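Local atomic coordinates of peroxiredoxin (Clostridioides difficile, PDB entry 6TSB), a protein that hydrolyses chitin through the glycoside hydrolase family 18 domain held in this chain and probably reduces peroxides through its peroxiredoxin part, in the spore coat. Residues Y272-L275 against R276-Y279; Y279-N283 against G284-R288; E358-E361 against G362-Q366. All coordinates share one frame; numbering follows the deposited sequence.

Interaction 1 (Y272-L275 against R276-Y279); sequences YDEL and RRDY
R276 follows Y272 by one helical turn, and its backbone N donates to Y272 O at 2.8 Å. Two residues on, D278 N donates to E274 O at 3.1 Å, and at the last residue Y279 N makes a weak bond of 3.0 Å to L275 O. The main chain is thus held by three i to i+4 backbone bonds, the last of them weak. A further weak bond joins side chains: R276 NE points at Y272 OH over 3.4 Å, with the hydroxyl at the edge of the guanidinium, which stands at 75° to the phenol ring. At its far side R276 NH2 has a weak, long ion pair with E286, while R277 NH1 makes a weakly bonded salt bridge with its neighbour D278 OD1. All this belongs to the short helix 272-278, which directly follows strand 268-271, the hairpin partner of strand 254-264 in the TIM-barrel of a family 18 chitinase. The second subunit lies against the same turn: D273 OD2 accepts from Q338 N of that subunit, and L342 of that subunit packs on Y272. With CG of Y272 anti to the backbone N (chi1 -178°), the torsion brings the ring under the R276 chain, whose CG lies over one face as a CH-pi contact, 3.9 Å from the ring centroid. L275 does the same to Y279, its CD2 sitting over the ring face 3.8 Å from the centroid, while E274 O meets the edge of that ring in its plane, 3.3 Å from Y279 CD1.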
loop_
_atom_site.group_PDB
_atom_site.type_symbol
_atom_site.label_atom_id
_atom_site.label_comp_id
_atom_site.label_asym_id
_atom_site.label_seq_id
_atom_site.Cartn_x
_atom_site.Cartn_y
_atom_site.Cartn_z
ATOM N N TYR A 272 -16.782 3.593 6.852
ATOM C CA TYR A 272 -15.489 4.059 6.311
ATOM C C TYR A 272 -14.965 5.184 7.216
ATOM O O TYR A 272 -13.814 5.096 7.641
ATOM C CB TYR A 272 -15.589 4.506 4.860
ATOM C CG TYR A 272 -14.255 4.927 4.324
ATOM C CD1 TYR A 272 -13.171 4.058 4.376
ATOM C CD2 TYR A 272 -14.061 6.190 3.794
ATOM C CE1 TYR A 272 -11.926 4.427 3.891
ATOM C CE2 TYR A 272 -12.828 6.565 3.278
ATOM C CZ TYR A 272 -11.753 5.686 3.329
ATOM O OH TYR A 272 -10.532 6.054 2.820
ATOM N N ASP A 273 -15.803 6.172 7.537
ATOM C CA ASP A 273 -15.481 7.272 8.487
ATOM C C ASP A 273 -14.813 6.714 9.756
ATOM O O ASP A 273 -13.765 7.280 10.132
ATOM C CB ASP A 273 -16.717 8.148 8.696
ATOM C CG ASP A 273 -17.030 8.887 7.404
ATOM O OD1 ASP A 273 -16.166 8.789 6.482
ATOM O OD2 ASP A 273 -18.131 9.525 7.302
ATOM N N GLU A 274 -15.308 5.611 10.331
ATOM C CA GLU A 274 -14.773 4.998 11.584
ATOM C C GLU A 274 -13.435 4.254 11.337
ATOM O O GLU A 274 -12.656 4.102 12.292
ATOM C CB GLU A 274 -15.812 4.054 12.204
ATOM C CG GLU A 274 -16.954 4.737 12.956
ATOM C CD GLU A 274 -18.030 3.770 13.455
ATOM O OE1 GLU A 274 -18.282 2.732 12.778
ATOM O OE2 GLU A 274 -18.616 4.032 14.528
ATOM N N LEU A 275 -13.169 3.761 10.126
ATOM C CA LEU A 275 -11.853 3.176 9.748
ATOM C C LEU A 275 -10.841 4.314 9.513
ATOM O O LEU A 275 -9.680 4.189 9.950
ATOM C CB LEU A 275 -12.042 2.312 8.490
ATOM C CG LEU A 275 -12.958 1.087 8.617
ATOM C CD1 LEU A 275 -13.129 0.393 7.274
ATOM C CD2 LEU A 275 -12.435 0.101 9.647
ATOM N N ARG A 276 -11.277 5.376 8.827
ATOM C CA ARG A 276 -10.536 6.636 8.550
ATOM C C ARG A 276 -10.015 7.245 9.858
ATOM O O ARG A 276 -9.082 8.041 9.791
ATOM C CB ARG A 276 -11.458 7.656 7.862
ATOM C CG ARG A 276 -11.291 7.768 6.356
ATOM C CD ARG A 276 -10.310 8.876 6.037
ATOM N NE ARG A 276 -9.757 8.803 4.690
ATOM C CZ ARG A 276 -8.836 9.630 4.189
ATOM N NH1 ARG A 276 -8.330 10.610 4.923
ATOM N NH2 ARG A 276 -8.419 9.470 2.947
ATOM N N ARG A 277 -10.641 6.941 10.994
ATOM C CA ARG A 277 -10.333 7.600 12.289
ATOM C C ARG A 277 -9.556 6.632 13.190
ATOM O O ARG A 277 -8.565 7.072 13.774
ATOM C CB ARG A 277 -11.616 8.114 12.953
ATOM C CG ARG A 277 -11.454 9.452 13.663
ATOM C CD ARG A 277 -12.362 9.619 14.872
ATOM N NE ARG A 277 -13.761 9.337 14.561
ATOM C CZ ARG A 277 -14.515 8.391 15.132
ATOM N NH1 ARG A 277 -14.025 7.610 16.082
ATOM N NH2 ARG A 277 -15.770 8.228 14.748
ATOM N N ASP A 278 -9.965 5.365 13.287
ATOM C CA ASP A 278 -9.458 4.415 14.321
ATOM C C ASP A 278 -8.669 3.226 13.735
ATOM O O ASP A 278 -8.411 2.285 14.520
ATOM C CB ASP A 278 -10.620 3.878 15.163
ATOM C CG ASP A 278 -11.531 4.976 15.688
ATOM O OD1 ASP A 278 -11.162 6.170 15.529
ATOM O OD2 ASP A 278 -12.606 4.633 16.241
ATOM N N TYR A 279 -8.301 3.212 12.443
ATOM C CA TYR A 279 -7.770 1.980 11.789
ATOM C C TYR A 279 -6.636 2.235 10.773
ATOM O O TYR A 279 -5.735 1.386 10.815
ATOM C CB TYR A 279 -8.918 1.171 11.174
ATOM C CG TYR A 279 -9.884 0.572 12.168
ATOM C CD1 TYR A 279 -10.936 1.314 12.691
ATOM C CD2 TYR A 279 -9.770 -0.752 12.572
ATOM C CE1 TYR A 279 -11.849 0.765 13.586
ATOM C CE2 TYR A 279 -10.673 -1.318 13.465
ATOM C CZ TYR A 279 -11.713 -0.556 13.983
ATOM O OH TYR A 279 -12.597 -1.111 14.866
#

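Interaction 2 (Y279-N283 against G284-R288); sequences YINKN and GYEYR
Between K282 and Y285 the chain reverses in a tight turn, with positive phi at both central residues, N283 (37°) and G284 (73°), closed by a hydrogen bond from Y285 N to K282 O at 2.9 Å. Y285 turns its ring edge to the turn: its CB lies 3.3 Å from K282 O, which sits in the ring plane at the edge, and CD2 comes within 3.5 Å of N283 O. That second carbonyl has a firmer partner, being hydrogen-bonded to K300 NZ, and the Y285 ring itself meets that of Y279 of the second subunit. On the flanks of the turn N281 faces E286. The amide and carboxylate planes are 40° apart and the groups meet obliquely, N281 ND2 standing 3.7 Å from E286 OE2, a plain approach rather than a hydrogen bond, while the amide OD1 rests 3.9 Å from the aliphatic CG of the glutamate. The guanidinium of R276 lies by the same two groups, which gathers amide, carboxylate and guanidinium at one place and would tend to favour an ionised carboxylate. The arrangement is a type I' beta turn with the Asn-Gly pair characteristic of that class, here leading from helix 272-278 into the edge strand 286-290 of a three-stranded antiparallel sheet, in which E286 and R288 pair through their backbones with V299 and Y297.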
loop_
_atom_site.group_PDB
_atom_site.type_symbol
_atom_site.label_atom_id
_atom_site.label_comp_id
_atom_site.label_asym_id
_atom_site.label_seq_id
_atom_site.Cartn_x
_atom_site.Cartn_y
_atom_site.Cartn_z
ATOM N N TYR A 279 -8.301 3.212 12.443
ATOM C CA TYR A 279 -7.770 1.980 11.789
ATOM C C TYR A 279 -6.636 2.235 10.773
ATOM O O TYR A 279 -5.735 1.386 10.815
ATOM C CB TYR A 279 -8.918 1.171 11.174
ATOM C CG TYR A 279 -9.884 0.572 12.168
ATOM C CD1 TYR A 279 -10.936 1.314 12.691
ATOM C CD2 TYR A 279 -9.770 -0.752 12.572
ATOM C CE1 TYR A 279 -11.849 0.765 13.586
ATOM C CE2 TYR A 279 -10.673 -1.318 13.465
ATOM C CZ TYR A 279 -11.713 -0.556 13.983
ATOM O OH TYR A 279 -12.597 -1.111 14.866
ATOM N N ILE A 280 -6.629 3.283 9.921
ATOM C CA ILE A 280 -5.763 3.256 8.696
ATOM C C ILE A 280 -4.674 4.355 8.656
ATOM O O ILE A 280 -3.487 3.979 8.395
ATOM C CB ILE A 280 -6.615 3.150 7.411
ATOM C CG1 ILE A 280 -7.294 4.456 6.982
ATOM C CG2 ILE A 280 -7.628 2.015 7.552
ATOM C CD1 ILE A 280 -8.062 4.325 5.664
ATOM N N ASN A 281 -4.980 5.639 8.871
ATOM C CA ASN A 281 -3.976 6.716 8.622
ATOM C C ASN A 281 -3.441 7.259 9.954
ATOM O O ASN A 281 -4.198 7.998 10.622
ATOM C CB ASN A 281 -4.535 7.834 7.736
ATOM C CG ASN A 281 -4.687 7.417 6.287
ATOM O OD1 ASN A 281 -3.807 6.765 5.732
ATOM N ND2 ASN A 281 -5.797 7.781 5.665
ATOM N N LYS A 282 -2.179 6.933 10.292
ATOM C CA LYS A 282 -1.511 7.280 11.581
ATOM C C LYS A 282 -1.159 8.770 11.620
ATOM O O LYS A 282 -0.425 9.205 10.723
ATOM C CB LYS A 282 -0.225 6.477 11.820
ATOM C CG LYS A 282 0.723 7.077 12.861
ATOM C CD LYS A 282 0.104 7.304 14.251
ATOM C CE LYS A 282 0.665 6.429 15.360
ATOM N NZ LYS A 282 0.842 5.016 14.939
ATOM N N ASN A 283 -1.621 9.468 12.674
ATOM C CA ASN A 283 -1.478 10.927 12.947
ATOM C C ASN A 283 -1.588 11.717 11.631
ATOM O O ASN A 283 -0.756 12.620 11.413
ATOM C CB ASN A 283 -0.198 11.224 13.743
ATOM C CG ASN A 283 -0.119 12.649 14.264
ATOM O OD1 ASN A 283 0.972 13.163 14.502
ATOM N ND2 ASN A 283 -1.258 13.308 14.437
ATOM N N GLY A 284 -2.580 11.383 10.790
ATOM C CA GLY A 284 -2.932 12.102 9.547
ATOM C C GLY A 284 -1.936 11.880 8.414
ATOM O O GLY A 284 -2.218 12.348 7.283
ATOM N N TYR A 285 -0.804 11.216 8.691
ATOM C CA TYR A 285 0.273 10.916 7.709
ATOM C C TYR A 285 -0.235 9.848 6.740
ATOM O O TYR A 285 -0.678 8.752 7.166
ATOM C CB TYR A 285 1.567 10.466 8.394
ATOM C CG TYR A 285 2.407 11.588 8.948
ATOM C CD1 TYR A 285 3.140 12.406 8.102
ATOM C CD2 TYR A 285 2.472 11.840 10.311
ATOM C CE1 TYR A 285 3.917 13.444 8.591
ATOM C CE2 TYR A 285 3.250 12.871 10.817
ATOM C CZ TYR A 285 3.970 13.681 9.953
ATOM O OH TYR A 285 4.737 14.702 10.426
ATOM N N GLU A 286 -0.183 10.173 5.451
ATOM C CA GLU A 286 -0.702 9.294 4.377
ATOM C C GLU A 286 0.491 8.670 3.643
ATOM O O GLU A 286 1.448 9.406 3.317
ATOM C CB GLU A 286 -1.641 10.108 3.484
ATOM C CG GLU A 286 -2.822 9.306 2.962
ATOM C CD GLU A 286 -4.166 10.009 3.002
ATOM O OE1 GLU A 286 -4.268 11.097 3.616
ATOM O OE2 GLU A 286 -5.113 9.453 2.428
ATOM N N TYR A 287 0.432 7.355 3.429
ATOM C CA TYR A 287 1.441 6.545 2.701
ATOM C C TYR A 287 1.241 6.736 1.191
ATOM O O TYR A 287 0.105 6.539 0.703
ATOM C CB TYR A 287 1.310 5.082 3.122
ATOM C CG TYR A 287 2.269 4.143 2.446
ATOM C CD1 TYR A 287 2.016 3.672 1.166
ATOM C CD2 TYR A 287 3.426 3.716 3.083
ATOM C CE1 TYR A 287 2.876 2.780 0.545
ATOM C CE2 TYR A 287 4.309 2.839 2.466
ATOM C CZ TYR A 287 4.033 2.367 1.191
ATOM O OH TYR A 287 4.882 1.497 0.564
ATOM N N ARG A 288 2.308 7.136 0.484
ATOM C CA ARG A 288 2.358 7.306 -0.998
ATOM C C ARG A 288 3.555 6.524 -1.561
ATOM O O ARG A 288 4.497 6.201 -0.789
ATOM C CB ARG A 288 2.475 8.788 -1.372
ATOM C CG ARG A 288 1.308 9.658 -0.930
ATOM C CD ARG A 288 0.119 9.521 -1.856
ATOM N NE ARG A 288 -1.097 10.050 -1.248
ATOM C CZ ARG A 288 -1.577 11.281 -1.415
ATOM N NH1 ARG A 288 -0.947 12.155 -2.186
ATOM N NH2 ARG A 288 -2.691 11.634 -0.797
#

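Interaction 3 (E358-E361 against G362-Q366); sequences EELE and GIYGQ
G362 turns back on E359 at the passage from helix 353-361 to the C-terminal tail, and the contact is a worked case of mixed bonding in such a place: near the end of the helix the bonds include i to i+3 spacings and one good i to i+4 bond, from Y364 N. G362 N is the first donor, making a weak bond of 3.3 Å to E359 O. I363 N follows with an equally long and weak one to L360 O. The I363 side chain lies along the carbonyl left behind, its CG1 and CD1 both coming within 3.4 Å of E359 O. With CG1 anti to its own carbonyl carbon (chi1 -60°), the branch is swung back toward the helix, and its CD1 makes a loose apolar contact with L360 CD2 at 4.3 Å. I363 also packs on R288 of the second subunit, whereas the carboxylate of E359 leads away from this turn to a salt bridge with R344. Y364 comes next and carries the strongest link. Its N donates to L360 O at 3.0 Å; L360 O thus accepts from two amides, weakly from I363 N and well from Y364 N. The same oxygen lies at the edge of the Y364 ring, in its plane. Beyond this, L360 and Y364 run side by side in the same direction toward helix 311-323, where L360 meets A311 and F315 and Y364 meets L312. At the tip the Y364 OH makes a weak hydrogen bond to D310 OD2, and partway along the ring the two side chains touch, L360 CD2 lying 3.7 Å from Y364 CE1.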
loop_
_atom_site.group_PDB
_atom_site.type_symbol
_atom_site.label_atom_id
_atom_site.label_comp_id
_atom_site.label_asym_id
_atom_site.label_seq_id
_atom_site.Cartn_x
_atom_site.Cartn_y
_atom_site.Cartn_z
ATOM N N GLU A 358 6.724 -13.616 -1.908
ATOM C CA GLU A 358 5.488 -14.238 -1.337
ATOM C C GLU A 358 4.913 -13.364 -0.213
ATOM O O GLU A 358 3.704 -13.083 -0.253
ATOM C CB GLU A 358 5.757 -15.645 -0.802
ATOM C CG GLU A 358 5.149 -16.733 -1.667
ATOM C CD GLU A 358 5.714 -18.126 -1.441
ATOM O OE1 GLU A 358 6.448 -18.326 -0.440
ATOM O OE2 GLU A 358 5.427 -19.010 -2.274
ATOM N N GLU A 359 5.750 -12.940 0.737
ATOM C CA GLU A 359 5.380 -12.013 1.848
ATOM C C GLU A 359 4.686 -10.750 1.308
ATOM O O GLU A 359 3.626 -10.371 1.843
ATOM C CB GLU A 359 6.634 -11.622 2.622
ATOM C CG GLU A 359 6.439 -11.581 4.122
ATOM C CD GLU A 359 7.717 -11.901 4.878
ATOM O OE1 GLU A 359 8.224 -13.035 4.740
ATOM O OE2 GLU A 359 8.214 -11.005 5.571
ATOM N N LEU A 360 5.260 -10.110 0.286
ATOM C CA LEU A 360 4.829 -8.768 -0.195
ATOM C C LEU A 360 3.629 -8.893 -1.155
ATOM O O LEU A 360 2.957 -7.848 -1.388
ATOM C CB LEU A 360 6.004 -8.056 -0.885
ATOM C CG LEU A 360 7.290 -7.815 -0.075
ATOM C CD1 LEU A 360 8.347 -7.151 -0.942
ATOM C CD2 LEU A 360 7.066 -6.968 1.166
ATOM N N GLU A 361 3.387 -10.088 -1.720
ATOM C CA GLU A 361 2.176 -10.405 -2.544
ATOM C C GLU A 361 0.938 -10.270 -1.649
ATOM O O GLU A 361 -0.131 -9.929 -2.184
ATOM C CB GLU A 361 2.220 -11.808 -3.175
ATOM C CG GLU A 361 2.964 -11.929 -4.514
ATOM C CD GLU A 361 2.417 -11.162 -5.718
ATOM O OE1 GLU A 361 1.298 -10.606 -5.630
ATOM O OE2 GLU A 361 3.112 -11.133 -6.757
ATOM N N GLY A 362 1.106 -10.505 -0.340
ATOM C CA GLY A 362 0.053 -10.425 0.688
ATOM C C GLY A 362 0.065 -9.113 1.453
ATOM O O GLY A 362 -0.352 -9.128 2.617
ATOM N N ILE A 363 0.520 -8.018 0.843
ATOM C CA ILE A 363 0.639 -6.675 1.503
ATOM C C ILE A 363 0.381 -5.548 0.482
ATOM O O ILE A 363 -0.348 -4.578 0.811
ATOM C CB ILE A 363 2.023 -6.495 2.167
ATOM C CG1 ILE A 363 2.303 -7.544 3.252
ATOM C CG2 ILE A 363 2.155 -5.074 2.702
ATOM C CD1 ILE A 363 3.721 -7.540 3.785
ATOM N N TYR A 364 1.015 -5.623 -0.688
ATOM C CA TYR A 364 1.016 -4.531 -1.689
ATOM C C TYR A 364 -0.027 -4.809 -2.767
ATOM O O TYR A 364 0.071 -5.834 -3.495
ATOM C CB TYR A 364 2.425 -4.339 -2.242
ATOM C CG TYR A 364 3.333 -3.768 -1.191
ATOM C CD1 TYR A 364 4.048 -4.591 -0.325
ATOM C CD2 TYR A 364 3.415 -2.394 -1.003
ATOM C CE1 TYR A 364 4.872 -4.054 0.657
ATOM C CE2 TYR A 364 4.229 -1.842 -0.020
ATOM C CZ TYR A 364 4.965 -2.675 0.811
ATOM O OH TYR A 364 5.771 -2.128 1.775
ATOM N N GLY A 365 -0.988 -3.885 -2.844
ATOM C CA GLY A 365 -2.020 -3.802 -3.888
ATOM C C GLY A 365 -1.402 -3.604 -5.261
ATOM O O GLY A 365 -0.746 -2.540 -5.481
ATOM N N GLN A 366 -1.596 -4.612 -6.124
ATOM C CA GLN A 366 -1.271 -4.612 -7.571
ATOM C C GLN A 366 -2.542 -4.257 -8.369
ATOM O O GLN A 366 -3.650 -4.628 -7.932
ATOM C CB GLN A 366 -0.643 -5.968 -7.946
ATOM C CG GLN A 366 0.579 -6.356 -7.100
ATOM C CD GLN A 366 1.672 -5.307 -7.088
ATOM O OE1 GLN A 366 1.909 -4.624 -6.092
ATOM N NE2 GLN A 366 2.327 -5.145 -8.226
#

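From the N terminus, interaction 1 comes first, winding one helix between the barrel hairpin 254-264/268-271 and the loop that follows. Interaction 2 opens on Y279, where interaction 1 ends, and reverses that loop into strand 286-290; the two contacts abut in series, neither nested nor crossing, with L275 O against I280 CG1 at the seam. Interaction 3 comes much later, at the end of the last helix, about 13 Å from interaction 1 at the nearest atoms. It nevertheless meets interaction 2, since Y287 OH packs on Y364 CE2. All three touch the second subunit, so helix 272-278, the three-stranded sheet and the C-terminal tail all face it.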